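Local coordinates for protein mycosin-1 (Mycobacterium smegmatis, PDB 4KB5) that cleaves the ESX-1 substrate EspB as a membrane-anchored subtilisin-like serine protease and may regulate type VII secretion and virulence, at residues Ser165-Ala170 with Gly197-Tyr202; Ile211-Gly216 with Ser247-Asp252. All blocks are in the same frame, centred on the assembly; numbering follows the deposited sequence.

Contact 1. Residues Ser165-Ala170 with Gly197-Tyr202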
loop_
_atom_site.group_PDB
_atom_site.type_symbol
_atom_site.label_atom_id
_atom_site.label_comp_id
_atom_site.label_asym_id
_atom_site.label_seq_id
_atom_site.Cartn_x
_atom_site.Cartn_y
_atom_site.Cartn_z
ATOM N N SER A 165 -5.972 10.675 -7.427
ATOM C CA SER A 165 -4.546 10.585 -7.025
ATOM C C SER A 165 -3.757 9.547 -7.843
ATOM O O SER A 165 -2.594 9.778 -8.200
ATOM C CB SER A 165 -4.404 10.363 -5.509
ATOM O OG SER A 165 -4.715 9.029 -5.131
ATOM N N VAL A 166 -4.413 8.434 -8.189
ATOM C CA VAL A 166 -3.794 7.399 -9.020
ATOM C C VAL A 166 -3.525 7.902 -10.440
ATOM O O VAL A 166 -2.427 7.701 -10.987
ATOM C CB VAL A 166 -4.651 6.100 -9.041
ATOM C CG1 VAL A 166 -4.087 5.071 -10.018
ATOM C CG2 VAL A 166 -4.732 5.501 -7.649
ATOM N N VAL A 167 -4.514 8.561 -11.044
ATOM C CA VAL A 167 -4.313 9.157 -12.378
ATOM C C VAL A 167 -3.159 10.157 -12.325
ATOM O O VAL A 167 -2.265 10.154 -13.183
ATOM C CB VAL A 167 -5.599 9.856 -12.903
ATOM C CG1 VAL A 167 -5.293 10.722 -14.129
ATOM C CG2 VAL A 167 -6.682 8.828 -13.212
ATOM N N HIS A 168 -3.183 10.999 -11.298
ATOM C CA HIS A 168 -2.161 12.035 -11.107
ATOM C C HIS A 168 -0.767 11.462 -10.960
ATOM O O HIS A 168 0.174 11.890 -11.646
ATOM C CB HIS A 168 -2.517 12.884 -9.891
ATOM C CG HIS A 168 -1.826 14.228 -9.870
ATOM N ND1 HIS A 168 -1.038 14.627 -8.850
ATOM C CD2 HIS A 168 -1.808 15.257 -10.803
ATOM C CE1 HIS A 168 -0.559 15.859 -9.110
ATOM N NE2 HIS A 168 -1.028 16.242 -10.308
ATOM N N ALA A 169 -0.624 10.457 -10.089
ATOM C CA ALA A 169 0.676 9.811 -9.869
ATOM C C ALA A 169 1.198 9.220 -11.162
ATOM O O ALA A 169 2.380 9.388 -11.517
ATOM C CB ALA A 169 0.556 8.737 -8.792
ATOM N N ALA A 170 0.309 8.543 -11.888
ATOM C CA ALA A 170 0.685 7.941 -13.169
ATOM C C ALA A 170 1.134 9.004 -14.170
ATOM O O ALA A 170 2.163 8.853 -14.835
ATOM C CB ALA A 170 -0.467 7.107 -13.736
ATOM N N GLY A 197 -11.655 1.877 -10.306
ATOM C CA GLY A 197 -11.318 0.778 -11.221
ATOM C C GLY A 197 -10.755 1.311 -12.526
ATOM O O GLY A 197 -9.767 0.790 -13.051
ATOM N N ALA A 198 -11.371 2.373 -13.053
ATOM C CA ALA A 198 -10.869 2.983 -14.291
ATOM C C ALA A 198 -9.480 3.632 -14.114
ATOM O O ALA A 198 -8.607 3.520 -14.982
ATOM C CB ALA A 198 -11.879 4.001 -14.828
ATOM N N ALA A 199 -9.275 4.325 -12.999
ATOM C CA ALA A 199 -7.973 4.971 -12.738
ATOM C C ALA A 199 -6.839 3.921 -12.622
ATOM O O ALA A 199 -5.740 4.095 -13.168
ATOM C CB ALA A 199 -8.058 5.823 -11.472
ATOM N N ILE A 200 -7.125 2.828 -11.928
ATOM C CA ILE A 200 -6.160 1.720 -11.799
ATOM C C ILE A 200 -5.777 1.117 -13.161
ATOM O O ILE A 200 -4.587 0.994 -13.495
ATOM C CB ILE A 200 -6.660 0.687 -10.782
ATOM C CG1 ILE A 200 -6.638 1.323 -9.385
ATOM C CG2 ILE A 200 -5.814 -0.580 -10.821
ATOM C CD1 ILE A 200 -7.433 0.582 -8.338
ATOM N N ASN A 201 -6.785 0.799 -13.966
ATOM C CA ASN A 201 -6.562 0.296 -15.321
ATOM C C ASN A 201 -5.756 1.279 -16.149
ATOM O O ASN A 201 -4.828 0.893 -16.863
ATOM C CB ASN A 201 -7.905 0.010 -16.005
ATOM C CG ASN A 201 -7.733 -0.498 -17.426
ATOM O OD1 ASN A 201 -7.363 -1.652 -17.650
ATOM N ND2 ASN A 201 -7.975 0.377 -18.395
ATOM N N TYR A 202 -6.105 2.563 -16.043
ATOM C CA TYR A 202 -5.328 3.614 -16.693
ATOM C C TYR A 202 -3.854 3.625 -16.250
ATOM O O TYR A 202 -2.935 3.589 -17.076
ATOM C CB TYR A 202 -5.977 4.997 -16.452
ATOM C CG TYR A 202 -5.153 6.135 -17.010
ATOM C CD1 TYR A 202 -5.094 6.376 -18.389
ATOM C CD2 TYR A 202 -4.409 6.959 -16.162
ATOM C CE1 TYR A 202 -4.318 7.413 -18.904
ATOM C CE2 TYR A 202 -3.640 8.000 -16.664
ATOM C CZ TYR A 202 -3.598 8.226 -18.031
ATOM O OH TYR A 202 -2.820 9.256 -18.516
#

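Contact 2. Residues Ile211-Gly216 with Ser247-Asp252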
loop_
_atom_site.group_PDB
_atom_site.type_symbol
_atom_site.label_atom_id
_atom_site.label_comp_id
_atom_site.label_asym_id
_atom_site.label_seq_id
_atom_site.Cartn_x
_atom_site.Cartn_y
_atom_site.Cartn_z
ATOM N N ILE A 211 1.213 -1.132 -9.129
ATOM C CA ILE A 211 0.482 -0.582 -7.983
ATOM C C ILE A 211 0.431 -1.617 -6.868
ATOM O O ILE A 211 -0.009 -2.754 -7.090
ATOM C CB ILE A 211 -0.962 -0.142 -8.351
ATOM C CG1 ILE A 211 -0.932 0.911 -9.469
ATOM C CG2 ILE A 211 -1.718 0.354 -7.107
ATOM C CD1 ILE A 211 -2.292 1.456 -9.868
ATOM N N VAL A 212 0.890 -1.208 -5.680
ATOM C CA VAL A 212 0.948 -2.054 -4.493
ATOM C C VAL A 212 0.046 -1.417 -3.454
ATOM O O VAL A 212 0.170 -0.213 -3.166
ATOM C CB VAL A 212 2.408 -2.150 -3.953
ATOM C CG1 VAL A 212 2.498 -3.039 -2.714
ATOM C CG2 VAL A 212 3.369 -2.638 -5.030
ATOM N N VAL A 213 -0.863 -2.199 -2.882
ATOM C CA VAL A 213 -1.838 -1.655 -1.942
ATOM C C VAL A 213 -1.823 -2.408 -0.612
ATOM O O VAL A 213 -1.522 -3.595 -0.570
ATOM C CB VAL A 213 -3.267 -1.571 -2.570
ATOM C CG1 VAL A 213 -3.168 -1.109 -4.030
ATOM C CG2 VAL A 213 -3.996 -2.909 -2.533
ATOM N N ALA A 214 -2.143 -1.702 0.468
ATOM C CA ALA A 214 -2.323 -2.301 1.786
ATOM C C ALA A 214 -3.539 -3.225 1.814
ATOM O O ALA A 214 -4.581 -2.888 1.256
ATOM C CB ALA A 214 -2.487 -1.209 2.836
ATOM N N ALA A 215 -3.421 -4.367 2.485
ATOM C CA ALA A 215 -4.588 -5.249 2.690
ATOM C C ALA A 215 -5.628 -4.612 3.622
ATOM O O ALA A 215 -6.828 -4.926 3.540
ATOM C CB ALA A 215 -4.163 -6.617 3.227
ATOM N N GLY A 216 -5.160 -3.711 4.491
ATOM C CA GLY A 216 -6.022 -3.062 5.485
ATOM C C GLY A 216 -5.842 -3.652 6.872
ATOM O O GLY A 216 -5.427 -4.813 7.027
ATOM N N SER A 247 -11.149 -1.850 -0.634
ATOM C CA SER A 247 -10.728 -1.284 -1.904
ATOM C C SER A 247 -9.657 -0.216 -1.675
ATOM O O SER A 247 -9.775 0.576 -0.735
ATOM C CB SER A 247 -11.928 -0.672 -2.619
ATOM O OG SER A 247 -11.542 -0.225 -3.899
ATOM N N PRO A 248 -8.621 -0.167 -2.546
ATOM C CA PRO A 248 -8.462 -0.906 -3.797
ATOM C C PRO A 248 -7.945 -2.350 -3.685
ATOM O O PRO A 248 -7.656 -2.982 -4.723
ATOM C CB PRO A 248 -7.465 -0.042 -4.581
ATOM C CG PRO A 248 -6.635 0.627 -3.533
ATOM C CD PRO A 248 -7.499 0.764 -2.308
ATOM N N ALA A 249 -7.847 -2.872 -2.462
ATOM C CA ALA A 249 -7.356 -4.233 -2.244
ATOM C C ALA A 249 -8.008 -5.245 -3.193
ATOM O O ALA A 249 -7.330 -6.127 -3.745
ATOM C CB ALA A 249 -7.569 -4.647 -0.787
ATOM N N TRP A 250 -9.312 -5.094 -3.424
ATOM C CA TRP A 250 -10.033 -6.095 -4.212
ATOM C C TRP A 250 -9.845 -6.046 -5.711
ATOM O O TRP A 250 -10.423 -6.870 -6.413
ATOM C CB TRP A 250 -11.507 -6.181 -3.820
ATOM C CG TRP A 250 -12.380 -5.047 -4.309
ATOM C CD1 TRP A 250 -12.001 -3.735 -4.630
ATOM C CD2 TRP A 250 -13.841 -5.077 -4.493
ATOM N NE1 TRP A 250 -13.094 -2.989 -5.012
ATOM C CE2 TRP A 250 -14.229 -3.727 -4.944
ATOM C CE3 TRP A 250 -14.828 -6.047 -4.333
ATOM C CZ2 TRP A 250 -15.552 -3.396 -5.231
ATOM C CZ3 TRP A 250 -16.155 -5.703 -4.627
ATOM C CH2 TRP A 250 -16.507 -4.407 -5.063
ATOM N N TYR A 251 -9.014 -5.137 -6.221
ATOM C CA TYR A 251 -8.669 -5.152 -7.658
ATOM C C TYR A 251 -7.532 -6.107 -8.034
ATOM O O TYR A 251 -7.119 -6.150 -9.190
ATOM C CB TYR A 251 -8.373 -3.744 -8.168
ATOM C CG TYR A 251 -9.608 -2.877 -8.222
ATOM C CD1 TYR A 251 -10.585 -3.068 -9.217
ATOM C CD2 TYR A 251 -9.830 -1.902 -7.263
ATOM C CE1 TYR A 251 -11.742 -2.284 -9.253
ATOM C CE2 TYR A 251 -10.967 -1.110 -7.294
ATOM C CZ TYR A 251 -11.918 -1.302 -8.292
ATOM O OH TYR A 251 -13.043 -0.517 -8.307
ATOM N N ASP A 252 -7.027 -6.862 -7.062
ATOM C CA ASP A 252 -6.103 -7.976 -7.320
ATOM C C ASP A 252 -6.613 -8.819 -8.506
ATOM O O ASP A 252 -7.795 -9.121 -8.558
ATOM C CB ASP A 252 -6.021 -8.853 -6.075
ATOM C CG ASP A 252 -5.371 -10.209 -6.345
ATOM O OD1 ASP A 252 -6.062 -11.250 -6.217
ATOM O OD2 ASP A 252 -4.170 -10.230 -6.695
HETATM O O HOH W 1 -6.489 -1.407 -0.222
#

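Contact 1. Residues Ser165-Ala170 with Gly197-Tyr202
Val166, Val167 and Ala170 meet Ala199 and Tyr202 where two neighbouring helices, 154-171 and 194-206, lie side by side against the parallel beta-sheet of the subtilisin-like alpha/beta fold. Each helix leads into the next strand of that sheet, so the two run the same way: over these segments the axes come within 8.6 Å and diverge by just 15°. Ala199 fits the space between the helices, its CB facing Val166 and Val167.

Take Val167 outward from its backbone. At CB the chain forks into two methyls that do different jobs. CG2, beside the backbone N, presses on Ala199 CB at 3.7 Å. CG1 is anti to that N (chi1 168°), which carries it toward the aromatic ring, and it stops 4.1 Å from Tyr202 CE2. The valine and the tyrosine side chains cross at about a right angle. Ala170 CB, one turn further along, adds a looser touch to the same ring carbon, so two methyls of helix 154-171 approach the CE2 corner obliquely, from opposite sides of the ring plane.

Val166 handles the side nearer the sheet, where its side chain also meets Ile179 of strand 176-179. Its CB lies 4.2 Å from Ala199 CB, while CG1 rests on the Ala199 carbonyl, in van der Waals contact with the O at 3.7 Å. The side chains thus meet each other through carbon alone, with this one valine methyl lying on a backbone carbonyl as well, and the polar end of the tyrosine is dealt with just beyond the interface. There Tyr202 OH reaches past the last residue of the 165-170 segment and hydrogen-bonds OD1 of Asn171.

Contact 2. Residues Ile211-Gly216 with Ser247-Asp252
The end of strand 211-214 passes alongside the turn that starts at the cis peptide between Ser247 and Pro248, and the backbones come nearest at Ala215 and Ala249, whose CA atoms are 5.7 Å apart. In subtilases these two pieces of chain form one side and the base of the S1 specificity pocket, and their sequence and cis proline here are consistent with the same role. Residues 249-251 form a short 3-10 segment, in which Tyr251 N bonds back to Pro248 O.

Val213 does most of the side-chain work, its CB directed toward the turn. With chi1 at -40°, its CG1 lies beside the backbone N and meets Pro248 CG at 3.9 Å, the proline ring being set obliquely to the valine. CG2 goes the other way and packs against the backbone of the next residue, 3.6 Å from Ala249 CA. The valine thus straddles the Pro248-Ala249 junction. Ala249 in turn sets its methyl against the carbonyl O of Ala214, the last strand residue, with CB 4.0 Å from Ala214 O, and more loosely against that of Ala215.

The turn is anchored from behind by a carboxylate: Glu193 OE2 accepts hydrogen bonds from Ser247 OG, Trp250 NE1 and Tyr251 OH, a concentration of donors that would probably favour its charged form. On the strand side, Val213 is tied through its backbone to Leu256 and Val258 of the neighbouring strand 256-261.

What joins the two backbones is a single water: it donates to Ala214 O at 2.8 Å and accepts a weak bond from Ala249 N at 3.0 Å.

In the fold
Contact 1 lies on the face of the sheet covered by helices 154-171 and 194-206, the one turned away from helix 311-328, and contact 2 at the C-terminal end of strand 210-214, with centres about 13 Å apart; helix 194-206 leads through a short turn into that strand. Ile200 joins them most plainly: its CD1 touches Tyr251 CD2 at 3.6 Å and Pro248 CB at 3.8 Å. Contact 2 borders the active site, the side chain of Ala214 being about 4 Å from that of Ser312 and about 8 Å from that of His101. Contact 1 stands further back, with the side chain of Val166 about 12 Å from that of Asp70, the third member of the inferred triad.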